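Local coordinates for protein C-type lectin domain family 4, member a4 (PDB 3VYK) that binds N-glycans through a bound calcium ion and probably acts as an inhibitory pattern recognition receptor on the surface of dendritic cells, at residues Ile42-Thr52 with Ile103-Trp112; Asp96-Asn104 with Asn113-His121. All blocks are in the same frame, centred on the assembly; numbering follows the deposited sequence.

Contact 1. Residues Ile42-Thr52 with Ile103-Trp112. With NAG (2-acetamido-2-deoxy-beta-D-glucopyranose), chain B; SO4 (sulfate ion), chain E.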
loop_
_atom_site.group_PDB
_atom_site.type_symbol
_atom_site.label_atom_id
_atom_site.label_comp_id
_atom_site.label_asym_id
_atom_site.label_seq_id
_atom_site.Cartn_x
_atom_site.Cartn_y
_atom_site.Cartn_z
ATOM N N ILE A 42 4.295 -5.346 0.882
ATOM C CA ILE A 42 3.569 -6.562 0.495
ATOM C C ILE A 42 4.531 -7.567 -0.129
ATOM O O ILE A 42 5.139 -7.290 -1.166
ATOM C CB ILE A 42 2.436 -6.200 -0.483
ATOM C CG1 ILE A 42 1.476 -5.204 0.173
ATOM C CG2 ILE A 42 1.672 -7.450 -0.916
ATOM C CD1 ILE A 42 0.476 -4.589 -0.788
ATOM N N HIS A 43 4.663 -8.738 0.500
ATOM C CA HIS A 43 5.661 -9.715 0.051
ATOM C C HIS A 43 5.138 -11.010 -0.509
ATOM O O HIS A 43 5.925 -11.876 -0.883
ATOM C CB HIS A 43 6.691 -9.975 1.142
ATOM C CG HIS A 43 7.749 -8.906 1.236
ATOM N ND1 HIS A 43 8.572 -8.611 0.212
ATOM C CD2 HIS A 43 8.100 -8.057 2.283
ATOM C CE1 HIS A 43 9.409 -7.615 0.585
ATOM N NE2 HIS A 43 9.112 -7.275 1.846
ATOM N N SER A 44 3.821 -11.136 -0.623
ATOM C CA SER A 44 3.205 -12.354 -1.167
ATOM C C SER A 44 1.795 -12.077 -1.627
ATOM O O SER A 44 1.169 -11.087 -1.214
ATOM C CB SER A 44 3.167 -13.463 -0.107
ATOM O OG SER A 44 2.312 -13.104 0.978
ATOM N N GLN A 45 1.281 -12.966 -2.478
ATOM C CA GLN A 45 -0.133 -12.911 -2.846
ATOM C C GLN A 45 -1.044 -13.120 -1.639
ATOM O O GLN A 45 -2.103 -12.518 -1.564
ATOM C CB GLN A 45 -0.520 -13.887 -3.960
ATOM C CG GLN A 45 -1.953 -13.629 -4.414
ATOM C CD GLN A 45 -2.358 -14.324 -5.696
ATOM O OE1 GLN A 45 -3.559 -14.569 -5.927
ATOM N NE2 GLN A 45 -1.388 -14.633 -6.541
ATOM N N ALA A 46 -0.629 -13.965 -0.691
ATOM C CA ALA A 46 -1.403 -14.131 0.539
ATOM C C ALA A 46 -1.608 -12.796 1.234
ATOM O O ALA A 46 -2.722 -12.479 1.608
ATOM C CB ALA A 46 -0.742 -15.130 1.479
ATOM N N GLU A 47 -0.535 -12.019 1.385
ATOM C CA GLU A 47 -0.652 -10.685 1.977
ATOM C C GLU A 47 -1.525 -9.764 1.130
ATOM O O GLU A 47 -2.408 -9.102 1.668
ATOM C CB GLU A 47 0.716 -10.043 2.165
ATOM C CG GLU A 47 1.595 -10.720 3.199
ATOM C CD GLU A 47 3.038 -10.369 2.973
ATOM O OE1 GLU A 47 3.363 -9.171 3.009
ATOM O OE2 GLU A 47 3.839 -11.302 2.718
ATOM N N GLN A 48 -1.263 -9.716 -0.181
ATOM C CA GLN A 48 -2.084 -8.923 -1.104
ATOM C C GLN A 48 -3.580 -9.243 -0.963
ATOM O O GLN A 48 -4.387 -8.341 -0.778
ATOM C CB GLN A 48 -1.624 -9.141 -2.550
ATOM C CG GLN A 48 -2.517 -8.484 -3.597
ATOM C CD GLN A 48 -2.292 -6.993 -3.734
ATOM O OE1 GLN A 48 -1.407 -6.418 -3.102
ATOM N NE2 GLN A 48 -3.110 -6.361 -4.573
ATOM N N ASP A 49 -3.935 -10.533 -1.021
ATOM C CA ASP A 49 -5.336 -10.946 -0.935
ATOM C C ASP A 49 -5.952 -10.697 0.453
ATOM O O ASP A 49 -7.136 -10.363 0.564
ATOM C CB ASP A 49 -5.488 -12.422 -1.319
ATOM C CG ASP A 49 -5.311 -12.676 -2.807
ATOM O OD1 ASP A 49 -5.351 -11.727 -3.608
ATOM O OD2 ASP A 49 -5.134 -13.843 -3.195
ATOM N N PHE A 50 -5.151 -10.851 1.506
ATOM C CA PHE A 50 -5.604 -10.485 2.846
ATOM C C PHE A 50 -5.947 -8.994 2.887
ATOM O O PHE A 50 -7.004 -8.603 3.376
ATOM C CB PHE A 50 -4.572 -10.829 3.930
ATOM C CG PHE A 50 -4.929 -10.253 5.278
ATOM C CD1 PHE A 50 -4.405 -9.024 5.700
ATOM C CD2 PHE A 50 -5.838 -10.917 6.106
ATOM C CE1 PHE A 50 -4.766 -8.490 6.927
ATOM C CE2 PHE A 50 -6.192 -10.388 7.322
ATOM C CZ PHE A 50 -5.668 -9.171 7.732
ATOM N N ILE A 51 -5.041 -8.168 2.375
ATOM C CA ILE A 51 -5.245 -6.726 2.420
ATOM C C ILE A 51 -6.490 -6.333 1.630
ATOM O O ILE A 51 -7.359 -5.624 2.162
ATOM C CB ILE A 51 -4.001 -5.962 1.933
ATOM C CG1 ILE A 51 -2.855 -6.118 2.941
ATOM C CG2 ILE A 51 -4.327 -4.485 1.703
ATOM C CD1 ILE A 51 -1.484 -5.885 2.344
ATOM N N THR A 52 -6.617 -6.811 0.395
ATOM C CA THR A 52 -7.757 -6.375 -0.424
ATOM C C THR A 52 -9.118 -6.831 0.112
ATOM O O THR A 52 -10.120 -6.154 -0.098
ATOM C CB THR A 52 -7.603 -6.727 -1.916
ATOM O OG1 THR A 52 -7.618 -8.148 -2.088
ATOM C CG2 THR A 52 -6.322 -6.136 -2.471
ATOM N N ILE A 103 -3.206 0.597 -4.163
ATOM C CA ILE A 103 -4.111 -0.499 -4.481
ATOM C C ILE A 103 -5.456 0.141 -4.822
ATOM O O ILE A 103 -6.000 0.924 -4.042
ATOM C CB ILE A 103 -4.278 -1.453 -3.279
ATOM C CG1 ILE A 103 -2.944 -2.114 -2.934
ATOM C CG2 ILE A 103 -5.342 -2.511 -3.567
ATOM C CD1 ILE A 103 -2.990 -2.978 -1.689
ATOM N N ASN A 104 -5.990 -0.198 -5.985
ATOM C CA ASN A 104 -7.367 0.183 -6.329
ATOM C C ASN A 104 -8.081 -0.919 -7.100
ATOM O O ASN A 104 -7.467 -1.908 -7.536
ATOM C CB ASN A 104 -7.439 1.567 -7.033
ATOM C CG ASN A 104 -6.798 1.580 -8.415
ATOM O OD1 ASN A 104 -6.255 0.593 -8.876
ATOM N ND2 ASN A 104 -6.855 2.736 -9.089
ATOM N N HIS A 105 -9.394 -0.756 -7.232
ATOM C CA HIS A 105 -10.230 -1.781 -7.822
ATOM C C HIS A 105 -10.760 -1.381 -9.168
ATOM O O HIS A 105 -11.187 -0.243 -9.360
ATOM C CB HIS A 105 -11.374 -2.099 -6.880
ATOM C CG HIS A 105 -12.143 -3.323 -7.270
ATOM N ND1 HIS A 105 -13.261 -3.266 -8.031
ATOM C CD2 HIS A 105 -11.913 -4.667 -7.001
ATOM C CE1 HIS A 105 -13.728 -4.513 -8.225
ATOM N NE2 HIS A 105 -12.902 -5.372 -7.600
ATOM N N LYS A 106 -10.707 -2.322 -10.104
ATOM C CA LYS A 106 -11.189 -2.122 -11.474
ATOM C C LYS A 106 -12.061 -3.313 -11.851
ATOM O O LYS A 106 -12.279 -4.205 -11.031
ATOM C CB LYS A 106 -10.010 -1.944 -12.450
ATOM C CG LYS A 106 -9.206 -0.677 -12.197
ATOM C CD LYS A 106 -7.913 -0.569 -13.004
ATOM C CE LYS A 106 -8.152 -0.042 -14.409
ATOM N NZ LYS A 106 -6.846 0.316 -15.015
ATOM N N THR A 107 -12.572 -3.325 -13.082
ATOM C CA THR A 107 -13.447 -4.413 -13.525
ATOM C C THR A 107 -12.726 -5.763 -13.500
ATOM O O THR A 107 -13.342 -6.806 -13.281
ATOM C CB THR A 107 -14.015 -4.152 -14.934
ATOM O OG1 THR A 107 -12.941 -4.072 -15.879
ATOM C CG2 THR A 107 -14.802 -2.847 -14.959
ATOM N N THR A 108 -11.413 -5.721 -13.708
ATOM C CA THR A 108 -10.565 -6.912 -13.722
ATOM C C THR A 108 -10.118 -7.326 -12.317
ATOM O O THR A 108 -9.415 -8.331 -12.157
ATOM C CB THR A 108 -9.316 -6.685 -14.593
ATOM O OG1 THR A 108 -8.721 -5.428 -14.240
ATOM C CG2 THR A 108 -9.686 -6.667 -16.071
ATOM N N GLY A 109 -10.517 -6.548 -11.311
ATOM C CA GLY A 109 -10.214 -6.847 -9.912
ATOM C C GLY A 109 -9.299 -5.836 -9.233
ATOM O O GLY A 109 -9.157 -4.705 -9.695
ATOM N N TRP A 110 -8.706 -6.250 -8.116
ATOM C CA TRP A 110 -7.749 -5.416 -7.385
ATOM C C TRP A 110 -6.392 -5.430 -8.015
ATOM O O TRP A 110 -5.985 -6.417 -8.621
ATOM C CB TRP A 110 -7.625 -5.909 -5.952
ATOM C CG TRP A 110 -8.828 -5.608 -5.119
ATOM C CD1 TRP A 110 -9.841 -6.491 -4.741
ATOM C CD2 TRP A 110 -9.185 -4.330 -4.506
ATOM N NE1 TRP A 110 -10.769 -5.864 -3.960
ATOM C CE2 TRP A 110 -10.445 -4.562 -3.779
ATOM C CE3 TRP A 110 -8.620 -3.056 -4.494
ATOM C CZ2 TRP A 110 -11.084 -3.550 -3.077
ATOM C CZ3 TRP A 110 -9.271 -2.043 -3.778
ATOM C CH2 TRP A 110 -10.478 -2.288 -3.087
ATOM N N GLY A 111 -5.659 -4.331 -7.856
ATOM C CA GLY A 111 -4.294 -4.281 -8.366
ATOM C C GLY A 111 -3.588 -2.999 -7.983
ATOM O O GLY A 111 -4.162 -2.121 -7.322
ATOM N N TRP A 112 -2.336 -2.905 -8.406
ATOM C CA TRP A 112 -1.509 -1.734 -8.121
ATOM C C TRP A 112 -1.479 -0.792 -9.290
ATOM O O TRP A 112 -1.420 -1.210 -10.455
ATOM C CB TRP A 112 -0.072 -2.139 -7.848
ATOM C CG TRP A 112 0.167 -3.067 -6.687
ATOM C CD1 TRP A 112 -0.719 -3.488 -5.695
ATOM C CD2 TRP A 112 1.451 -3.683 -6.356
ATOM N NE1 TRP A 112 -0.080 -4.345 -4.820
ATOM C CE2 TRP A 112 1.227 -4.481 -5.150
ATOM C CE3 TRP A 112 2.721 -3.659 -6.929
ATOM C CZ2 TRP A 112 2.252 -5.234 -4.565
ATOM C CZ3 TRP A 112 3.735 -4.414 -6.330
ATOM C CH2 TRP A 112 3.503 -5.166 -5.170
HETATM C C1 NAG B . -5.984 7.177 -11.429
HETATM C C2 NAG B . -6.861 6.103 -10.768
HETATM C C3 NAG B . -7.676 6.677 -9.610
HETATM C C4 NAG B . -6.784 7.493 -8.672
HETATM C C5 NAG B . -5.923 8.497 -9.449
HETATM C C6 NAG B . -4.891 9.189 -8.568
HETATM C C7 NAG B . -7.386 4.318 -12.366
HETATM C C8 NAG B . -8.273 3.875 -13.486
HETATM N N2 NAG B . -7.661 5.505 -11.825
HETATM O O3 NAG B . -8.255 5.608 -8.884
HETATM O O4 NAG B . -7.567 8.174 -7.724
HETATM O O5 NAG B . -5.186 7.817 -10.448
HETATM O O6 NAG B . -5.417 10.330 -7.924
HETATM O O7 NAG B . -6.443 3.609 -11.987
HETATM S S SO4 E . -9.010 -9.970 -7.296
HETATM O O1 SO4 E . -8.666 -10.165 -5.870
HETATM O O2 SO4 E . -9.688 -8.662 -7.448
HETATM O O3 SO4 E . -9.919 -11.048 -7.754
HETATM O O4 SO4 E . -7.777 -9.966 -8.117
HETATM O O HOH W 1 -4.769 -8.275 -6.143
#
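The axis of helix 45-52 passes 9.9 Å from that of strand 109-112, at 119° between their N-to-C directions. This is the C-type lectin fold. One of its helices packs here against the turn half of a beta hairpin, on Ile-103, Trp-110 and Trp-112. Asn-104 points away from the helix and donates through ND2 to O7 and O3 of the chain B GlcNAc. Three kinds of contact join helix and hairpin.

The first is polar. The indole NE1 of Trp-112 gives a hydrogen bond to Gln-48 OE1 (3.0 Å, 154° at the hydrogen). The indole N-H comes from above the carbonyl plane, and the amide stands 66° from the ring. Gln-48 reaches it with CG anti to the backbone N and a bend at the next bond. Its NE2 is held by a water that also bonds weakly to Trp-110 O. Both polar ends of this buried amide thus have a partner.

The second is aliphatic. Ile-42 and Ile-103 meet tip to tip through their CD1 methyls. Ile-51 comes in across Ile-103 at about a right angle and lays CG2 on the same CD1. Ile-63 of strand 61-67 also touches Ile-42, Ile-103 and Trp-112. Trp-112 also meets Trp-88 edge-to-face.

The third is a CH-pi contact. Thr-52 CB sits over the five-membered ring of Trp-110, 3.6 Å from its centroid. His-105 CD2 lies over the opposite face, so the indole lies between Thr-52 of the helix and His-105 of the neighbouring strand. Thr-52 CG2 also touches Ile-103 CG2.

The helix start is capped by Ser-44, whose OG accepts from Glu-47 N. Beside Gly-109, a sulfate, probably from the crystallisation liquor, takes a hydrogen bond through O2 from Trp-110 N at 2.7 Å.

Contact 2. Residues Asp96-Asn104 with Asn113-His121. With CA (calcium ion), chain C; NAG (2-acetamido-2-deoxy-beta-D-glucopyranose), chain B; MAN (alpha-D-mannopyranose), chain D; NAG (2-acetamido-2-deoxy-beta-D-glucopyranose), chain F.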
loop_
_atom_site.group_PDB
_atom_site.type_symbol
_atom_site.label_atom_id
_atom_site.label_comp_id
_atom_site.label_asym_id
_atom_site.label_seq_id
_atom_site.Cartn_x
_atom_site.Cartn_y
_atom_site.Cartn_z
ATOM N N ASP A 96 6.130 8.254 -15.592
ATOM C CA ASP A 96 7.351 8.532 -14.817
ATOM C C ASP A 96 7.154 9.452 -13.619
ATOM O O ASP A 96 7.873 9.329 -12.625
ATOM C CB ASP A 96 8.486 9.077 -15.709
ATOM C CG ASP A 96 8.328 10.564 -16.032
ATOM O OD1 ASP A 96 7.629 10.888 -17.003
ATOM O OD2 ASP A 96 8.908 11.401 -15.313
ATOM N N TRP A 97 6.172 10.343 -13.744
ATOM C CA TRP A 97 5.843 11.336 -12.742
ATOM C C TRP A 97 4.874 10.826 -11.701
ATOM O O TRP A 97 4.487 11.566 -10.799
ATOM C CB TRP A 97 5.315 12.597 -13.434
ATOM C CG TRP A 97 4.248 12.303 -14.462
ATOM C CD1 TRP A 97 4.419 11.925 -15.793
ATOM C CD2 TRP A 97 2.797 12.338 -14.264
ATOM N NE1 TRP A 97 3.206 11.736 -16.411
ATOM C CE2 TRP A 97 2.193 11.966 -15.548
ATOM C CE3 TRP A 97 1.968 12.634 -13.196
ATOM C CZ2 TRP A 97 0.820 11.902 -15.721
ATOM C CZ3 TRP A 97 0.590 12.563 -13.386
ATOM C CH2 TRP A 97 0.032 12.206 -14.618
ATOM N N GLU A 98 4.493 9.550 -11.820
ATOM C CA GLU A 98 3.651 8.854 -10.847
ATOM C C GLU A 98 4.591 7.951 -10.052
ATOM O O GLU A 98 4.900 6.821 -10.470
ATOM C CB GLU A 98 2.555 8.040 -11.553
ATOM C CG GLU A 98 1.513 8.895 -12.283
ATOM C CD GLU A 98 0.304 8.089 -12.755
ATOM O OE1 GLU A 98 0.458 7.046 -13.437
ATOM O OE2 GLU A 98 -0.826 8.517 -12.436
ATOM N N ARG A 99 5.087 8.462 -8.929
ATOM C CA ARG A 99 6.183 7.780 -8.245
ATOM C C ARG A 99 5.749 6.980 -7.023
ATOM O O ARG A 99 6.570 6.290 -6.421
ATOM C CB ARG A 99 7.281 8.785 -7.869
ATOM C CG ARG A 99 7.939 9.466 -9.070
ATOM C CD ARG A 99 9.067 10.413 -8.638
ATOM N NE ARG A 99 8.649 11.224 -7.495
ATOM C CZ ARG A 99 7.918 12.332 -7.582
ATOM N NH1 ARG A 99 7.541 12.805 -8.769
ATOM N NH2 ARG A 99 7.568 12.963 -6.476
ATOM N N CYS A 100 4.467 7.094 -6.667
ATOM C CA CYS A 100 3.861 6.382 -5.547
ATOM C C CYS A 100 2.861 5.375 -6.096
ATOM O O CYS A 100 2.570 5.372 -7.293
ATOM C CB CYS A 100 3.190 7.364 -4.589
ATOM S SG CYS A 100 4.380 8.307 -3.599
ATOM N N VAL A 101 2.379 4.494 -5.226
ATOM C CA VAL A 101 1.560 3.357 -5.654
ATOM C C VAL A 101 0.344 3.197 -4.756
ATOM O O VAL A 101 0.459 3.243 -3.514
ATOM C CB VAL A 101 2.386 2.049 -5.630
ATOM C CG1 VAL A 101 1.552 0.848 -6.093
ATOM C CG2 VAL A 101 3.639 2.162 -6.485
ATOM N N ILE A 102 -0.816 3.003 -5.391
ATOM C CA ILE A 102 -2.018 2.614 -4.672
ATOM C C ILE A 102 -2.514 1.242 -5.094
ATOM O O ILE A 102 -2.273 0.791 -6.216
ATOM C CB ILE A 102 -3.198 3.620 -4.842
ATOM C CG1 ILE A 102 -3.594 3.802 -6.317
ATOM C CG2 ILE A 102 -2.879 4.929 -4.132
ATOM C CD1 ILE A 102 -4.851 4.637 -6.522
ATOM N N ILE A 103 -3.206 0.597 -4.163
ATOM C CA ILE A 103 -4.111 -0.499 -4.481
ATOM C C ILE A 103 -5.456 0.141 -4.822
ATOM O O ILE A 103 -6.000 0.924 -4.042
ATOM C CB ILE A 103 -4.278 -1.453 -3.279
ATOM C CG1 ILE A 103 -2.944 -2.114 -2.934
ATOM C CG2 ILE A 103 -5.342 -2.511 -3.567
ATOM C CD1 ILE A 103 -2.990 -2.978 -1.689
ATOM N N ASN A 104 -5.990 -0.198 -5.985
ATOM C CA ASN A 104 -7.367 0.183 -6.329
ATOM C C ASN A 104 -8.081 -0.919 -7.100
ATOM O O ASN A 104 -7.467 -1.908 -7.536
ATOM C CB ASN A 104 -7.439 1.567 -7.033
ATOM C CG ASN A 104 -6.798 1.580 -8.415
ATOM O OD1 ASN A 104 -6.255 0.593 -8.876
ATOM N ND2 ASN A 104 -6.855 2.736 -9.089
ATOM N N ASN A 113 -1.479 0.506 -8.980
ATOM C CA ASN A 113 -1.360 1.548 -10.009
ATOM C C ASN A 113 -0.414 2.615 -9.502
ATOM O O ASN A 113 -0.535 3.052 -8.365
ATOM C CB ASN A 113 -2.737 2.154 -10.306
ATOM C CG ASN A 113 -2.667 3.364 -11.227
ATOM O OD1 ASN A 113 -1.849 3.435 -12.147
ATOM N ND2 ASN A 113 -3.573 4.317 -10.988
ATOM N N ASP A 114 0.537 3.015 -10.344
ATOM C CA ASP A 114 1.333 4.197 -10.021
ATOM C C ASP A 114 0.495 5.459 -10.189
ATOM O O ASP A 114 -0.257 5.613 -11.184
ATOM C CB ASP A 114 2.651 4.271 -10.818
ATOM C CG ASP A 114 2.452 4.361 -12.325
ATOM O OD1 ASP A 114 1.415 3.872 -12.847
ATOM O OD2 ASP A 114 3.381 4.898 -12.980
ATOM N N ILE A 115 0.625 6.321 -9.171
ATOM C CA ILE A 115 -0.064 7.618 -9.123
ATOM C C ILE A 115 0.854 8.728 -8.566
ATOM O O ILE A 115 1.916 8.454 -8.001
ATOM C CB ILE A 115 -1.365 7.562 -8.274
ATOM C CG1 ILE A 115 -1.081 7.395 -6.774
ATOM C CG2 ILE A 115 -2.314 6.484 -8.797
ATOM C CD1 ILE A 115 -2.220 7.911 -5.919
ATOM N N PRO A 116 0.436 10.003 -8.715
ATOM C CA PRO A 116 1.226 11.056 -8.103
ATOM C C PRO A 116 1.154 10.985 -6.583
ATOM O O PRO A 116 0.076 10.784 -6.008
ATOM C CB PRO A 116 0.558 12.335 -8.634
ATOM C CG PRO A 116 -0.143 11.902 -9.880
ATOM C CD PRO A 116 -0.685 10.561 -9.488
ATOM N N CYS A 117 2.309 11.124 -5.945
ATOM C CA CYS A 117 2.418 11.096 -4.494
ATOM C C CYS A 117 1.562 12.163 -3.814
ATOM O O CYS A 117 1.098 11.956 -2.699
ATOM C CB CYS A 117 3.890 11.226 -4.071
ATOM S SG CYS A 117 4.930 9.897 -4.731
ATOM N N LYS A 118 1.338 13.279 -4.511
ATOM C CA LYS A 118 0.596 14.388 -3.923
ATOM C C LYS A 118 -0.916 14.159 -3.924
ATOM O O LYS A 118 -1.643 14.861 -3.227
ATOM C CB LYS A 118 0.936 15.712 -4.629
ATOM C CG LYS A 118 0.525 15.772 -6.090
ATOM C CD LYS A 118 0.602 17.187 -6.661
ATOM C CE LYS A 118 2.032 17.703 -6.730
ATOM N NZ LYS A 118 2.095 18.982 -7.488
ATOM N N ASP A 119 -1.398 13.180 -4.689
ATOM C CA ASP A 119 -2.843 12.945 -4.776
ATOM C C ASP A 119 -3.328 12.290 -3.498
ATOM O O ASP A 119 -2.724 11.335 -3.022
ATOM C CB ASP A 119 -3.213 12.076 -5.984
ATOM C CG ASP A 119 -3.156 12.830 -7.307
ATOM O OD1 ASP A 119 -2.707 13.998 -7.335
ATOM O OD2 ASP A 119 -3.534 12.234 -8.337
ATOM N N GLU A 120 -4.411 12.801 -2.928
ATOM C CA GLU A 120 -4.844 12.351 -1.609
ATOM C C GLU A 120 -5.679 11.083 -1.681
ATOM O O GLU A 120 -6.662 11.015 -2.419
ATOM C CB GLU A 120 -5.606 13.464 -0.879
ATOM C CG GLU A 120 -4.720 14.638 -0.501
ATOM C CD GLU A 120 -5.474 15.758 0.190
ATOM O OE1 GLU A 120 -6.678 15.948 -0.095
ATOM O OE2 GLU A 120 -4.849 16.455 1.019
ATOM N N HIS A 121 -5.261 10.075 -0.915
ATOM C CA HIS A 121 -5.946 8.788 -0.887
ATOM C C HIS A 121 -5.998 8.223 0.492
ATOM O O HIS A 121 -5.378 8.738 1.426
ATOM C CB HIS A 121 -5.249 7.800 -1.828
ATOM C CG HIS A 121 -5.511 8.083 -3.277
ATOM N ND1 HIS A 121 -4.811 9.005 -3.973
ATOM C CD2 HIS A 121 -6.464 7.574 -4.142
ATOM C CE1 HIS A 121 -5.292 9.065 -5.225
ATOM N NE2 HIS A 121 -6.297 8.194 -5.328
HETATM CA CA CA C . -0.572 4.921 -13.459
HETATM C C1 NAG B . -5.984 7.177 -11.429
HETATM C C2 NAG B . -6.861 6.103 -10.768
HETATM C C3 NAG B . -7.676 6.677 -9.610
HETATM C C4 NAG B . -6.784 7.493 -8.672
HETATM C C5 NAG B . -5.923 8.497 -9.449
HETATM C C6 NAG B . -4.891 9.189 -8.568
HETATM C C7 NAG B . -7.386 4.318 -12.366
HETATM C C8 NAG B . -8.273 3.875 -13.486
HETATM N N2 NAG B . -7.661 5.505 -11.825
HETATM O O3 NAG B . -8.255 5.608 -8.884
HETATM O O4 NAG B . -7.567 8.174 -7.724
HETATM O O5 NAG B . -5.186 7.817 -10.448
HETATM O O6 NAG B . -5.417 10.330 -7.924
HETATM O O7 NAG B . -6.443 3.609 -11.987
HETATM C C1 MAN D . -5.670 7.511 -14.529
HETATM C C2 MAN D . -4.639 7.378 -13.405
HETATM C C3 MAN D . -3.343 6.749 -13.936
HETATM C C4 MAN D . -3.662 5.433 -14.628
HETATM C C5 MAN D . -4.708 5.670 -15.739
HETATM C C6 MAN D . -5.108 4.371 -16.443
HETATM O O2 MAN D . -5.192 6.527 -12.420
HETATM O O3 MAN D . -2.357 6.416 -12.954
HETATM O O4 MAN D . -2.389 4.928 -15.026
HETATM O O5 MAN D . -5.871 6.270 -15.181
HETATM O O6 MAN D . -5.961 4.686 -17.539
HETATM C C1 NAG F . -6.297 11.566 -13.799
HETATM C C2 NAG F . -7.237 12.112 -12.730
HETATM C C3 NAG F . -6.470 13.015 -11.768
HETATM C C4 NAG F . -5.203 12.336 -11.238
HETATM C C5 NAG F . -4.413 11.739 -12.401
HETATM C C6 NAG F . -3.202 10.943 -11.919
HETATM C C7 NAG F . -9.545 12.362 -13.531
HETATM C C8 NAG F . -10.525 13.288 -14.198
HETATM N N2 NAG F . -8.320 12.865 -13.353
HETATM O O3 NAG F . -7.325 13.347 -10.699
HETATM O O4 NAG F . -4.420 13.291 -10.552
HETATM O O5 NAG F . -5.220 10.874 -13.189
HETATM O O6 NAG F . -2.338 10.683 -13.004
HETATM O O7 NAG F . -9.896 11.227 -13.204
HETATM O O HOH W 2 4.669 11.285 -7.789
#
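Glu-98 and Asp-114 turn their carboxylates to one calcium ion, at the sugar-binding site of the C-type lectin fold. Glu-98 OE1 and Asp-114 OD1 lie 3.4 Å apart; both bind the metal, which probably offsets their repulsion. Asp-114 grips it twice, through OD1 and its backbone O. Its CG sits between the backbone N and the carbonyl carbon (chi1 62°), which turns OD1 back to the ion. Its OD2 forms a salt bridge with Arg-71. Asn-113, Glu-92 and Asn-94 also bind the metal, and mannose O3 and O4 complete it, each at 2.4 Å. Glu-98 OE2 faces the glycan and accepts from O6 of the chain F GlcNAc.

Behind the site runs an antiparallel hairpin. Cys-100 pairs with Ile-115 and Ile-102 with Asn-113, both as hydrogen-bonded pairs. A classic beta bulge sets both Arg-99 and Cys-100 opposite Ile-115. The Cys-100 to Cys-117 disulfide ties the strand to the Pro-116 to Asp-119 turn.

Ile-102 and Ile-115 cross at about a right angle, CG2 against CD1 at 3.5 Å. Ile-102 CG2 also lies over one face of the His-121 ring. At the edge of that ring, NE2 shares a hydrogen bond with O4 of the chain B GlcNAc. Ile-115 CG2 lies against the same sugar. In one of its two conformers Trp-97 runs alongside Pro-116, with Trp-97 CZ3 3.6 Å from Pro-116 CG. Asp-119 OD2 bridges the two GlcNAc residues, accepting from O6 of chain B and from O4 of chain F at 2.6 Å.

In the fold
Contacts 1 and 2 use the same two strands, 100-106 and 109-115, and share Ile-103 and Asn-104. Their centres lie about 15 Å apart. Contact 2 builds much of the calcium site and most of the sugar site; contact 1 packs the turn half of the hairpin against helix 45-53. They meet where Trp-112 CB touches Val-101 CG1 at 3.8 Å. The side chain of Trp-112 is about 9 Å from the calcium ion and about 6 Å from those of Asn-113 and Glu-92, so the indole is near the metal site but does not bind the ion. Both contacts reach the chain B GlcNAc, through the shared Asn-104 and, in contact 2, also through His-121 and Asp-119.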